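Local coordinates for putative serine phosphatase (Pseudomonas aeruginosa, PDB 6K4E), which probably removes phosphate from phosphorylated serine or threonine of a partner protein, as a magnesium-dependent PP2C-type phosphatase of the SiaABC pathway that controls biofilm formation, at residues E80-I84 and L296-F300; Q102-I108 and L175-R181; T169-A173 and R210-D214. All blocks are in the same frame, centred on the assembly; numbering follows the deposited sequence.

Contact 1: residues E80-I84 and L296-F300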
ATOM      1  N   GLU B  80       3.880 -25.598  15.219  1.00 45.84           N
ATOM      2  CA  GLU B  80       4.101 -26.598  14.178  1.00 45.46           C
ATOM      3  C   GLU B  80       2.805 -27.096  13.533  1.00 48.51           C
ATOM      4  O   GLU B  80       2.859 -27.983  12.693  1.00 48.78           O
ATOM      5  CB  GLU B  80       4.969 -27.763  14.690  1.00 47.58           C
ATOM      6  CG  GLU B  80       6.401 -27.334  14.980  1.00 56.35           C
ATOM      7  CD  GLU B  80       7.435 -28.427  15.166  1.00 71.56           C
ATOM      8  OE1 GLU B  80       7.065 -29.621  15.148  1.00 70.48           O
ATOM      9  OE2 GLU B  80       8.630 -28.085  15.314  1.00 66.25           O
ATOM     10  N   HIS B  81       1.664 -26.474  13.845  1.00 43.94           N
ATOM     11  CA  HIS B  81       0.416 -26.829  13.191  1.00 42.50           C
ATOM     12  C   HIS B  81       0.139 -25.861  12.044  1.00 43.59           C
ATOM     13  O   HIS B  81      -1.013 -25.625  11.667  1.00 40.46           O
ATOM     14  CB  HIS B  81      -0.722 -26.968  14.195  1.00 44.50           C
ATOM     15  CG  HIS B  81      -0.751 -28.322  14.823  1.00 48.95           C
ATOM     16  ND1 HIS B  81      -1.760 -29.230  14.534  1.00 51.07           N
ATOM     17  CD2 HIS B  81       0.141 -28.906  15.658  1.00 52.02           C
ATOM     18  CE1 HIS B  81      -1.466 -30.321  15.225  1.00 51.69           C
ATOM     19  NE2 HIS B  81      -0.330 -30.177  15.915  1.00 52.50           N
ATOM     20  N   HIS B  82       1.245 -25.277  11.507  1.00 39.27           N
ATOM     21  CA  HIS B  82       1.260 -24.434  10.323  1.00 37.56           C
ATOM     22  C   HIS B  82       2.632 -24.488   9.675  1.00 39.29           C
ATOM     23  O   HIS B  82       3.611 -24.826  10.342  1.00 36.94           O
ATOM     24  CB  HIS B  82       0.875 -22.959  10.653  1.00 37.57           C
ATOM     25  CG  HIS B  82       2.033 -22.016  10.724  1.00 39.59           C
ATOM     26  ND1 HIS B  82       2.894 -22.008  11.822  1.00 41.11           N
ATOM     27  CD2 HIS B  82       2.457 -21.094   9.822  1.00 39.15           C
ATOM     28  CE1 HIS B  82       3.827 -21.111  11.535  1.00 39.38           C
ATOM     29  NE2 HIS B  82       3.611 -20.535  10.343  1.00 38.76           N
ATOM     30  N   PHE B  83       2.709 -24.063   8.395  1.00 35.03           N
ATOM     31  CA  PHE B  83       3.962 -23.823   7.692  1.00 34.82           C
ATOM     32  C   PHE B  83       3.725 -22.752   6.654  1.00 40.61           C
ATOM     33  O   PHE B  83       2.598 -22.594   6.189  1.00 39.83           O
ATOM     34  CB  PHE B  83       4.639 -25.080   7.129  1.00 36.83           C
ATOM     35  CG  PHE B  83       4.111 -25.658   5.831  1.00 38.88           C
ATOM     36  CD1 PHE B  83       4.282 -24.971   4.622  1.00 41.57           C
ATOM     37  CD2 PHE B  83       3.576 -26.942   5.793  1.00 40.22           C
ATOM     38  CE1 PHE B  83       3.843 -25.522   3.426  1.00 43.16           C
ATOM     39  CE2 PHE B  83       3.159 -27.502   4.588  1.00 42.43           C
ATOM     40  CZ  PHE B  83       3.292 -26.790   3.415  1.00 40.70           C
ATOM     41  N   ILE B  84       4.769 -21.965   6.352  1.00 40.00           N
ATOM     42  CA  ILE B  84       4.693 -20.887   5.373  1.00 40.03           C
ATOM     43  C   ILE B  84       5.770 -21.046   4.355  1.00 43.15           C
ATOM     44  O   ILE B  84       6.930 -21.290   4.694  1.00 44.27           O
ATOM     45  CB  ILE B  84       4.680 -19.459   6.025  1.00 43.80           C
ATOM     46  CG1 ILE B  84       4.564 -18.345   4.967  1.00 44.70           C
ATOM     47  CG2 ILE B  84       5.831 -19.205   6.959  1.00 46.13           C
ATOM     48  CD1 ILE B  84       3.262 -18.407   4.098  1.00 54.96           C
ATOM     49  N   LEU B 296       0.456 -21.489   2.263  1.00 36.92           N
ATOM     50  CA  LEU B 296       0.152 -21.376   3.676  1.00 38.58           C
ATOM     51  C   LEU B 296      -0.624 -22.617   4.062  1.00 42.07           C
ATOM     52  O   LEU B 296      -1.674 -22.920   3.486  1.00 40.10           O
ATOM     53  CB  LEU B 296      -0.617 -20.075   3.996  1.00 39.56           C
ATOM     54  CG  LEU B 296      -0.870 -19.732   5.473  1.00 44.89           C
ATOM     55  CD1 LEU B 296       0.340 -20.035   6.359  1.00 45.50           C
ATOM     56  CD2 LEU B 296      -1.343 -18.305   5.618  1.00 42.27           C
ATOM     57  N   SER B 297      -0.029 -23.401   4.967  1.00 38.35           N
ATOM     58  CA  SER B 297      -0.624 -24.645   5.398  1.00 37.21           C
ATOM     59  C   SER B 297      -0.911 -24.575   6.853  1.00 39.12           C
ATOM     60  O   SER B 297      -0.207 -23.884   7.570  1.00 39.97           O
ATOM     61  CB  SER B 297       0.290 -25.822   5.074  1.00 39.31           C
ATOM     62  OG  SER B 297      -0.239 -27.064   5.509  1.00 40.22           O
ATOM     63  N   PHE B 298      -1.974 -25.268   7.273  1.00 36.05           N
ATOM     64  CA  PHE B 298      -2.491 -25.350   8.641  1.00 34.83           C
ATOM     65  C   PHE B 298      -3.154 -26.694   8.875  1.00 38.70           C
ATOM     66  O   PHE B 298      -3.641 -27.311   7.940  1.00 34.98           O
ATOM     67  CB  PHE B 298      -3.442 -24.186   8.936  1.00 34.82           C
ATOM     68  CG  PHE B 298      -4.655 -24.056   8.043  1.00 33.87           C
ATOM     69  CD1 PHE B 298      -4.562 -23.459   6.787  1.00 33.24           C
ATOM     70  CD2 PHE B 298      -5.900 -24.473   8.477  1.00 33.84           C
ATOM     71  CE1 PHE B 298      -5.701 -23.310   5.972  1.00 32.61           C
ATOM     72  CE2 PHE B 298      -7.028 -24.328   7.659  1.00 36.00           C
ATOM     73  CZ  PHE B 298      -6.929 -23.734   6.416  1.00 31.78           C
ATOM     74  N   ARG B 299      -3.114 -27.191  10.106  1.00 39.88           N
ATOM     75  CA  ARG B 299      -3.652 -28.507  10.396  1.00 41.84           C
ATOM     76  C   ARG B 299      -4.550 -28.491  11.622  1.00 50.36           C
ATOM     77  O   ARG B 299      -4.255 -27.786  12.587  1.00 49.27           O
ATOM     78  CB  ARG B 299      -2.480 -29.496  10.571  1.00 42.94           C
ATOM     79  CG  ARG B 299      -2.870 -30.872  11.073  1.00 46.47           C
ATOM     80  CD  ARG B 299      -1.746 -31.837  10.908  1.00 53.19           C
ATOM     81  NE  ARG B 299      -1.983 -33.067  11.658  1.00 59.87           N
ATOM     82  CZ  ARG B 299      -2.233 -34.247  11.106  1.00 68.98           C
ATOM     83  NH1 ARG B 299      -2.307 -34.368   9.784  1.00 57.39           N
ATOM     84  NH2 ARG B 299      -2.417 -35.316  11.868  1.00 49.71           N
ATOM     85  N   PHE B 300      -5.649 -29.276  11.576  1.00 50.30           N
ATOM     86  CA  PHE B 300      -6.540 -29.432  12.718  1.00 51.62           C
ATOM     87  C   PHE B 300      -6.254 -30.753  13.410  1.00 55.91           C
ATOM     88  O   PHE B 300      -6.186 -31.794  12.760  1.00 55.52           O
ATOM     89  CB  PHE B 300      -8.041 -29.264  12.369  1.00 53.76           C
ATOM     90  CG  PHE B 300      -8.909 -29.262  13.616  1.00 55.83           C
ATOM     91  CD1 PHE B 300      -8.895 -28.178  14.495  1.00 58.46           C
ATOM     92  CD2 PHE B 300      -9.672 -30.378  13.954  1.00 57.12           C
ATOM     93  CE1 PHE B 300      -9.643 -28.204  15.675  1.00 60.58           C
ATOM     94  CE2 PHE B 300     -10.418 -30.404  15.136  1.00 60.72           C
ATOM     95  CZ  PHE B 300     -10.402 -29.317  15.988  1.00 59.47           C
TER
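Ser297 O takes two groups of the facing strand: Phe83 N, in a hydrogen bond of 3.0 Å, and the CA-H of His82, whose CA lies 3.2 Å from Ser297 O. The amide of Phe83 stands well above the plane of that carbonyl, whereas the return bond, from Ser297 N to Phe83 O, is almost straight (178° at the hydrogen). On the Phe83-Ser297 side of the sheet, Ser297 CB lies over one face of the Phe83 ring, 3.5 Å from its centroid, a CH-pi contact. Phe83 chi1 of 79° swings the ring back over the neighbouring strand to receive it, while Ser297 OG is hydrogen-bonded to Phe233 O. On the other side Leu296 CD1 packs 3.4 Å from Phe83 O and touches Ile84 CD1 at 4.0 Å. Toward the start of 80-84, Arg299 N bonds to His81 O at 3.1 Å, and the His81 ring, edge on, adds a weak bond from ND1 to Arg299 O. The two strand axes run at 176° to each other. These bonds join strand 82-87, outermost in its sheet within this chain, antiparallel to strand 293-300, in one of the two sheets of the PP2C-type beta sandwich.

Contact 2: residues Q102-I108 and L175-R181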
ATOM      1  N   GLN B 102      -8.496 -15.839  16.956  1.00 49.32           N
ATOM      2  CA  GLN B 102      -9.621 -15.544  17.833  1.00 49.91           C
ATOM      3  C   GLN B 102      -9.594 -16.569  18.961  1.00 53.40           C
ATOM      4  O   GLN B 102      -8.801 -17.505  18.908  1.00 54.39           O
ATOM      5  CB  GLN B 102     -10.952 -15.596  17.068  1.00 51.10           C
ATOM      6  CG  GLN B 102     -11.108 -14.517  16.001  1.00 60.33           C
ATOM      7  CD  GLN B 102     -11.225 -13.087  16.512  1.00 78.55           C
ATOM      8  OE1 GLN B 102     -11.034 -12.152  15.750  1.00 73.62           O
ATOM      9  NE2 GLN B 102     -11.556 -12.852  17.799  1.00 71.07           N
ATOM     10  N   ALA B 103     -10.433 -16.414  19.975  1.00 50.12           N
ATOM     11  CA  ALA B 103     -10.459 -17.378  21.079  1.00 50.63           C
ATOM     12  C   ALA B 103     -11.039 -18.742  20.637  1.00 54.41           C
ATOM     13  O   ALA B 103     -10.549 -19.795  21.063  1.00 53.37           O
ATOM     14  CB  ALA B 103     -11.280 -16.812  22.228  1.00 52.87           C
ATOM     15  N   ASP B 104     -12.051 -18.697  19.748  1.00 50.52           N
ATOM     16  CA  ASP B 104     -12.821 -19.828  19.247  1.00 50.93           C
ATOM     17  C   ASP B 104     -12.316 -20.442  17.929  1.00 53.31           C
ATOM     18  O   ASP B 104     -12.845 -21.464  17.509  1.00 52.25           O
ATOM     19  CB  ASP B 104     -14.299 -19.421  19.120  1.00 54.18           C
ATOM     20  CG  ASP B 104     -14.581 -18.314  18.130  1.00 67.47           C
ATOM     21  OD1 ASP B 104     -13.777 -17.347  18.068  1.00 68.33           O
ATOM     22  OD2 ASP B 104     -15.638 -18.372  17.464  1.00 75.48           O
ATOM     23  N   GLY B 105     -11.300 -19.834  17.316  1.00 48.78           N
ATOM     24  CA  GLY B 105     -10.713 -20.293  16.071  1.00 46.35           C
ATOM     25  C   GLY B 105      -9.838 -19.248  15.418  1.00 50.63           C
ATOM     26  O   GLY B 105      -9.366 -18.334  16.087  1.00 51.38           O
ATOM     27  N   TYR B 106      -9.603 -19.357  14.100  1.00 44.78           N
ATOM     28  CA  TYR B 106      -8.754 -18.369  13.437  1.00 41.62           C
ATOM     29  C   TYR B 106      -9.099 -18.159  12.004  1.00 44.11           C
ATOM     30  O   TYR B 106      -9.639 -19.064  11.327  1.00 42.95           O
ATOM     31  CB  TYR B 106      -7.251 -18.719  13.581  1.00 41.16           C
ATOM     32  CG  TYR B 106      -6.884 -20.112  13.122  1.00 39.53           C
ATOM     33  CD1 TYR B 106      -6.461 -20.351  11.821  1.00 39.46           C
ATOM     34  CD2 TYR B 106      -6.908 -21.188  14.009  1.00 40.58           C
ATOM     35  CE1 TYR B 106      -6.105 -21.638  11.401  1.00 36.64           C
ATOM     36  CE2 TYR B 106      -6.588 -22.476  13.593  1.00 39.75           C
ATOM     37  CZ  TYR B 106      -6.159 -22.691  12.297  1.00 44.82           C
ATOM     38  OH  TYR B 106      -5.838 -23.974  11.898  1.00 45.32           O
ATOM     39  N   LEU B 107      -8.705 -16.975  11.515  1.00 38.72           N
ATOM     40  CA  LEU B 107      -8.856 -16.603  10.123  1.00 37.13           C
ATOM     41  C   LEU B 107      -7.498 -16.728   9.500  1.00 39.58           C
ATOM     42  O   LEU B 107      -6.538 -16.231  10.044  1.00 39.05           O
ATOM     43  CB  LEU B 107      -9.384 -15.172   9.976  1.00 36.82           C
ATOM     44  CG  LEU B 107      -9.512 -14.649   8.537  1.00 40.82           C
ATOM     45  CD1 LEU B 107     -10.723 -15.288   7.791  1.00 40.35           C
ATOM     46  CD2 LEU B 107      -9.635 -13.182   8.545  1.00 41.71           C
ATOM     47  N   ILE B 108      -7.417 -17.402   8.353  1.00 37.88           N
ATOM     48  CA  ILE B 108      -6.154 -17.610   7.641  1.00 35.04           C
ATOM     49  C   ILE B 108      -6.399 -17.498   6.126  1.00 40.80           C
ATOM     50  O   ILE B 108      -7.413 -17.976   5.627  1.00 42.88           O
ATOM     51  CB  ILE B 108      -5.529 -18.923   8.118  1.00 36.00           C
ATOM     52  CG1 ILE B 108      -4.060 -19.053   7.689  1.00 36.08           C
ATOM     53  CG2 ILE B 108      -6.375 -20.152   7.721  1.00 35.14           C
ATOM     54  CD1 ILE B 108      -3.195 -20.226   8.482  1.00 33.88           C
ATOM     55  N   LEU B 175      -9.682 -17.383   1.563  1.00 42.63           N
ATOM     56  CA  LEU B 175      -9.832 -17.072   2.983  1.00 43.92           C
ATOM     57  C   LEU B 175     -10.559 -18.170   3.689  1.00 46.02           C
ATOM     58  O   LEU B 175     -11.600 -18.607   3.221  1.00 46.87           O
ATOM     59  CB  LEU B 175     -10.645 -15.790   3.171  1.00 45.79           C
ATOM     60  CG  LEU B 175      -9.909 -14.489   3.235  1.00 52.41           C
ATOM     61  CD1 LEU B 175     -10.887 -13.400   3.378  1.00 54.05           C
ATOM     62  CD2 LEU B 175      -8.968 -14.440   4.437  1.00 56.73           C
ATOM     63  N   VAL B 176     -10.065 -18.563   4.856  1.00 41.68           N
ATOM     64  CA  VAL B 176     -10.656 -19.639   5.639  1.00 40.47           C
ATOM     65  C   VAL B 176     -10.899 -19.227   7.095  1.00 45.53           C
ATOM     66  O   VAL B 176      -9.973 -18.772   7.765  1.00 45.87           O
ATOM     67  CB  VAL B 176      -9.741 -20.896   5.561  1.00 41.98           C
ATOM     68  CG1 VAL B 176     -10.232 -22.009   6.473  1.00 41.82           C
ATOM     69  CG2 VAL B 176      -9.583 -21.412   4.125  1.00 41.05           C
ATOM     70  N   TRP B 177     -12.114 -19.461   7.602  1.00 41.83           N
ATOM     71  CA  TRP B 177     -12.382 -19.300   9.023  1.00 42.53           C
ATOM     72  C   TRP B 177     -12.400 -20.733   9.609  1.00 44.98           C
ATOM     73  O   TRP B 177     -13.265 -21.531   9.251  1.00 43.20           O
ATOM     74  CB  TRP B 177     -13.705 -18.541   9.320  1.00 42.51           C
ATOM     75  CG  TRP B 177     -14.180 -18.752  10.728  1.00 44.40           C
ATOM     76  CD1 TRP B 177     -15.231 -19.521  11.120  1.00 48.34           C
ATOM     77  CD2 TRP B 177     -13.558 -18.277  11.934  1.00 44.56           C
ATOM     78  NE1 TRP B 177     -15.341 -19.507  12.491  1.00 48.83           N
ATOM     79  CE2 TRP B 177     -14.306 -18.785  13.018  1.00 49.32           C
ATOM     80  CE3 TRP B 177     -12.478 -17.418  12.207  1.00 45.62           C
ATOM     81  CZ2 TRP B 177     -13.969 -18.520  14.352  1.00 48.95           C
ATOM     82  CZ3 TRP B 177     -12.166 -17.133  13.525  1.00 47.36           C
ATOM     83  CH2 TRP B 177     -12.901 -17.689  14.581  1.00 48.82           C
ATOM     84  N   VAL B 178     -11.402 -21.064  10.445  1.00 41.30           N
ATOM     85  CA  VAL B 178     -11.283 -22.362  11.119  1.00 40.23           C
ATOM     86  C   VAL B 178     -11.966 -22.216  12.457  1.00 44.88           C
ATOM     87  O   VAL B 178     -11.428 -21.562  13.342  1.00 45.04           O
ATOM     88  CB  VAL B 178      -9.807 -22.812  11.293  1.00 42.31           C
ATOM     89  CG1 VAL B 178      -9.696 -24.133  12.068  1.00 41.33           C
ATOM     90  CG2 VAL B 178      -9.112 -22.910   9.946  1.00 41.19           C
ATOM     91  N   ASP B 179     -13.173 -22.742  12.586  1.00 42.44           N
ATOM     92  CA  ASP B 179     -13.911 -22.639  13.839  1.00 43.16           C
ATOM     93  C   ASP B 179     -13.615 -23.890  14.675  1.00 47.84           C
ATOM     94  O   ASP B 179     -14.291 -24.893  14.539  1.00 47.51           O
ATOM     95  CB  ASP B 179     -15.411 -22.456  13.544  1.00 44.58           C
ATOM     96  CG  ASP B 179     -16.256 -22.043  14.713  1.00 47.56           C
ATOM     97  OD1 ASP B 179     -15.936 -22.453  15.860  1.00 46.46           O
ATOM     98  OD2 ASP B 179     -17.296 -21.405  14.484  1.00 52.69           O
ATOM     99  N   ARG B 180     -12.588 -23.831  15.520  1.00 47.57           N
ATOM    100  CA  ARG B 180     -12.170 -24.966  16.353  1.00 48.34           C
ATOM    101  C   ARG B 180     -13.250 -25.417  17.345  1.00 52.69           C
ATOM    102  O   ARG B 180     -13.509 -26.618  17.454  1.00 53.94           O
ATOM    103  CB  ARG B 180     -10.833 -24.658  17.053  1.00 51.06           C
ATOM    104  CG  ARG B 180      -9.649 -24.501  16.070  1.00 59.94           C
ATOM    105  CD  ARG B 180      -8.584 -23.532  16.553  1.00 79.76           C
ATOM    106  NE  ARG B 180      -7.825 -24.072  17.683  1.00101.13           N
ATOM    107  CZ  ARG B 180      -7.966 -23.680  18.946  1.00120.53           C
ATOM    108  NH1 ARG B 180      -8.826 -22.714  19.259  1.00107.86           N
ATOM    109  NH2 ARG B 180      -7.241 -24.240  19.906  1.00108.01           N
ATOM    110  N   ARG B 181     -13.931 -24.455  17.990  1.00 48.23           N
ATOM    111  CA  ARG B 181     -15.009 -24.640  18.972  1.00 48.92           C
ATOM    112  C   ARG B 181     -16.223 -25.429  18.395  1.00 53.06           C
ATOM    113  O   ARG B 181     -16.754 -26.319  19.053  1.00 52.34           O
ATOM    114  CB  ARG B 181     -15.464 -23.251  19.462  1.00 48.62           C
ATOM    115  CG  ARG B 181     -16.390 -23.272  20.667  1.00 63.66           C
ATOM    116  CD  ARG B 181     -16.980 -21.912  21.005  1.00 72.38           C
ATOM    117  NE  ARG B 181     -17.912 -21.431  19.976  1.00 85.13           N
ATOM    118  CZ  ARG B 181     -19.236 -21.592  20.001  1.00 96.09           C
ATOM    119  NH1 ARG B 181     -19.820 -22.224  21.014  1.00 72.88           N
ATOM    120  NH2 ARG B 181     -19.985 -21.120  19.012  1.00 84.37           N
TER
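With CG set between its backbone N and carbonyl carbon (chi1 54°), Tyr106 turns one face of its ring to Val178, whose CB sits over the ring centre, 3.9 Å from the centroid, in a CH-pi contact. Trp177 turns CG away from its own N (chi1 162°), which carries the indole across to the other strand's backbone: CH2 comes 3.5 Å from Gly105 C and CZ3 reaches 3.4 Å from Tyr106 N. Gly105 has no side chain on this indole side, and its CA closes to 3.1 Å from Val178 O in a CA-H...O contact. The rim of the indole is bordered by Gln102 CB and by the Asp104 carboxylate, with Asp104 OD2 3.5 Å from Trp177 CZ2; Asp104 OD1 forms a salt bridge with Arg141. Trp177 NE1 makes a weak hydrogen bond to Asp179 OD2, and Asp179 OD1 accepts the N-H of Arg182. At the edge of the Tyr106 ring lies Arg180 CD, 3.7 Å from Tyr106 CE2. Paired bonds join Tyr106 with Val178 and Ile108 with Val176; beyond them Arg181 N bonds to Asp104 O at 3.2 Å. Both are inner strands of their antiparallel sheet, 105-113 bordered by 95-101 and 171-179 by 184-190. Helix 143-157 packs on the side of Leu107 and Leu175, and strand 293-300 of the second sheet lies against Tyr106, Ile108 and Val178.

Contact 3: residues T169-A173 and R210-D214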
ATOM      1  N   THR B 169      -5.996  -4.314 -11.609  1.00 64.36           N
ATOM      2  CA  THR B 169      -6.163  -4.122 -10.163  1.00 62.58           C
ATOM      3  C   THR B 169      -6.903  -5.265  -9.470  1.00 62.61           C
ATOM      4  O   THR B 169      -7.229  -5.162  -8.278  1.00 61.79           O
ATOM      5  CB  THR B 169      -6.874  -2.784  -9.877  1.00 73.36           C
ATOM      6  OG1 THR B 169      -8.193  -2.819 -10.430  1.00 73.08           O
ATOM      7  CG2 THR B 169      -6.100  -1.577 -10.380  1.00 73.44           C
ATOM      8  N   ASN B 170      -7.209  -6.325 -10.222  1.00 56.78           N
ATOM      9  CA  ASN B 170      -7.883  -7.498  -9.698  1.00 55.90           C
ATOM     10  C   ASN B 170      -6.919  -8.365  -8.842  1.00 59.95           C
ATOM     11  O   ASN B 170      -5.693  -8.210  -8.909  1.00 59.75           O
ATOM     12  CB  ASN B 170      -8.541  -8.288 -10.822  1.00 56.75           C
ATOM     13  CG  ASN B 170      -7.606  -8.884 -11.850  1.00 90.41           C
ATOM     14  OD1 ASN B 170      -6.488  -8.412 -12.082  1.00 83.83           O
ATOM     15  ND2 ASN B 170      -8.061  -9.927 -12.523  1.00 85.14           N
ATOM     16  N   MET B 171      -7.484  -9.200  -7.974  1.00 54.24           N
ATOM     17  CA  MET B 171      -6.711 -10.057  -7.092  1.00 51.83           C
ATOM     18  C   MET B 171      -7.406 -11.350  -6.779  1.00 50.40           C
ATOM     19  O   MET B 171      -8.634 -11.412  -6.734  1.00 47.57           O
ATOM     20  CB  MET B 171      -6.289  -9.329  -5.806  1.00 54.30           C
ATOM     21  CG  MET B 171      -7.430  -8.949  -4.886  1.00 59.25           C
ATOM     22  SD  MET B 171      -6.935  -8.035  -3.407  1.00 64.00           S
ATOM     23  CE  MET B 171      -6.208  -6.647  -4.168  1.00 62.03           C
ATOM     24  N   ASP B 172      -6.603 -12.394  -6.603  1.00 45.45           N
ATOM     25  CA  ASP B 172      -7.071 -13.705  -6.208  1.00 44.82           C
ATOM     26  C   ASP B 172      -6.897 -13.766  -4.710  1.00 47.52           C
ATOM     27  O   ASP B 172      -5.984 -13.137  -4.194  1.00 48.71           O
ATOM     28  CB  ASP B 172      -6.213 -14.792  -6.861  1.00 46.28           C
ATOM     29  CG  ASP B 172      -6.184 -14.754  -8.376  1.00 55.27           C
ATOM     30  OD1 ASP B 172      -7.109 -14.144  -8.970  1.00 53.32           O
ATOM     31  OD2 ASP B 172      -5.276 -15.414  -8.973  1.00 64.92           O
ATOM     32  N   ALA B 173      -7.775 -14.485  -4.013  1.00 42.30           N
ATOM     33  CA  ALA B 173      -7.712 -14.696  -2.569  1.00 40.72           C
ATOM     34  C   ALA B 173      -8.465 -15.928  -2.143  1.00 43.14           C
ATOM     35  O   ALA B 173      -9.468 -16.286  -2.745  1.00 43.62           O
ATOM     36  CB  ALA B 173      -8.206 -13.477  -1.792  1.00 41.12           C
ATOM     37  N   ARG B 210     -14.024 -15.934 -10.712  1.00 58.47           N
ATOM     38  CA  ARG B 210     -13.898 -14.484 -10.816  1.00 58.88           C
ATOM     39  C   ARG B 210     -12.927 -13.960  -9.802  1.00 61.60           C
ATOM     40  O   ARG B 210     -13.027 -14.294  -8.626  1.00 60.58           O
ATOM     41  CB  ARG B 210     -15.263 -13.798 -10.599  1.00 63.46           C
ATOM     42  CG  ARG B 210     -16.388 -14.338 -11.494  1.00 86.37           C
ATOM     43  CD  ARG B 210     -17.799 -13.970 -11.029  1.00103.95           C
ATOM     44  NE  ARG B 210     -18.104 -14.363  -9.643  1.00111.34           N
ATOM     45  CZ  ARG B 210     -18.470 -15.582  -9.253  1.00118.81           C
ATOM     46  NH1 ARG B 210     -18.550 -16.574 -10.133  1.00105.04           N
ATOM     47  NH2 ARG B 210     -18.744 -15.821  -7.978  1.00100.22           N
ATOM     48  N   ALA B 211     -11.997 -13.110 -10.244  1.00 58.96           N
ATOM     49  CA  ALA B 211     -11.047 -12.448  -9.352  1.00 57.78           C
ATOM     50  C   ALA B 211     -11.755 -11.303  -8.642  1.00 61.40           C
ATOM     51  O   ALA B 211     -12.799 -10.825  -9.111  1.00 60.61           O
ATOM     52  CB  ALA B 211      -9.875 -11.901 -10.148  1.00 58.52           C
ATOM     53  N   ILE B 212     -11.198 -10.871  -7.496  1.00 57.10           N
ATOM     54  CA  ILE B 212     -11.726  -9.744  -6.734  1.00 57.45           C
ATOM     55  C   ILE B 212     -11.477  -8.452  -7.558  1.00 64.02           C
ATOM     56  O   ILE B 212     -10.341  -8.163  -7.906  1.00 60.57           O
ATOM     57  CB  ILE B 212     -11.069  -9.682  -5.326  1.00 58.61           C
ATOM     58  CG1 ILE B 212     -11.615 -10.779  -4.405  1.00 57.34           C
ATOM     59  CG2 ILE B 212     -11.210  -8.291  -4.684  1.00 59.23           C
ATOM     60  CD1 ILE B 212     -10.647 -11.306  -3.498  1.00 56.08           C
ATOM     61  N   GLY B 213     -12.525  -7.681  -7.825  1.00 65.83           N
ATOM     62  CA  GLY B 213     -12.400  -6.417  -8.546  1.00 68.27           C
ATOM     63  C   GLY B 213     -12.416  -6.563 -10.051  1.00 76.37           C
ATOM     64  O   GLY B 213     -11.359  -6.518 -10.694  1.00 76.36           O
ATOM     65  N   ASP B 214     -13.632  -6.732 -10.617  1.00 74.83           N
ATOM     66  CA  ASP B 214     -13.878  -6.913 -12.047  1.00106.22           C
ATOM     67  C   ASP B 214     -14.881  -5.890 -12.575  1.00147.87           C
ATOM     68  O   ASP B 214     -14.858  -4.731 -12.165  1.00115.62           O
ATOM     69  CB  ASP B 214     -14.394  -8.343 -12.317  1.00107.87           C
ATOM     70  CG  ASP B 214     -13.330  -9.421 -12.435  1.00113.51           C
ATOM     71  OD1 ASP B 214     -12.223  -9.237 -11.875  1.00111.94           O
ATOM     72  OD2 ASP B 214     -13.609 -10.459 -13.072  1.00120.17           O
TER
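Ile212 leans against Met171 in a single antiparallel beta bridge, by which the loop between strands 202-205 and 223-226 joins strand 171-179 of the PP2C-type sandwich just past the end of strand 184-190. Starting from the backbone, Ile212 CB is 3.3 Å from Met171 O and 3.7 Å from Met171 CG. Its CG2 branch also faces Met171 CG, while CG1, opposite the carbonyl carbon (chi1 -74°), runs along past Met171 O. The chain ends with CD1 on the methyl of Ala173, 3.7 Å from Ala173 CB. Leu147 and Asp151 of helix 143-157, together with Tyr220, also touch this isoleucine. Two bonds make the bridge: Ile212 N to Met171 O at 2.7 Å, and Met171 N to Ile212 O at 3.0 Å, the latter in the carbonyl plane and on a lone pair. The same Ile212 O takes a CA-H...O contact from Asn170 CA at 3.1 Å. Gly213 follows with a positive phi (85°), backbone angles that suit glycine, and turns the loop away. On the strand, the side chain of Asp172 comes about 4 Å from a bound magnesium ion, and its backbone is hydrogen-bonded to that of the magnesium ligand Asp112. Ala211 CB lies against the side-chain amide of Asn170, 3.6 Å from Asn170 ND2.

Contacts 1 and 2 lie in different sheets of the sandwich and meet in its core, their centres 13 Å apart: Phe298 CE2 comes 3.4 Å from Val178 CG2, and Leu296 CD2 is 3.5 Å from Ile108 CG1. Contacts 2 and 3 share strand 171-179 but lie about 24 Å apart between centres, contact 2 toward its C-terminal end and contact 3 at its start. Strand 105-113, which enters contact 2, runs on to the magnesium ligands Asp112 and Cys113, beside Asp172 of contact 3, whose side chain comes close to a bound magnesium ion. Contact 1, its centre about 25 Å from that of contact 3, uses strand 293-300, which starts just after the magnesium ligand Asp291, and closes the chain loop that encloses both others.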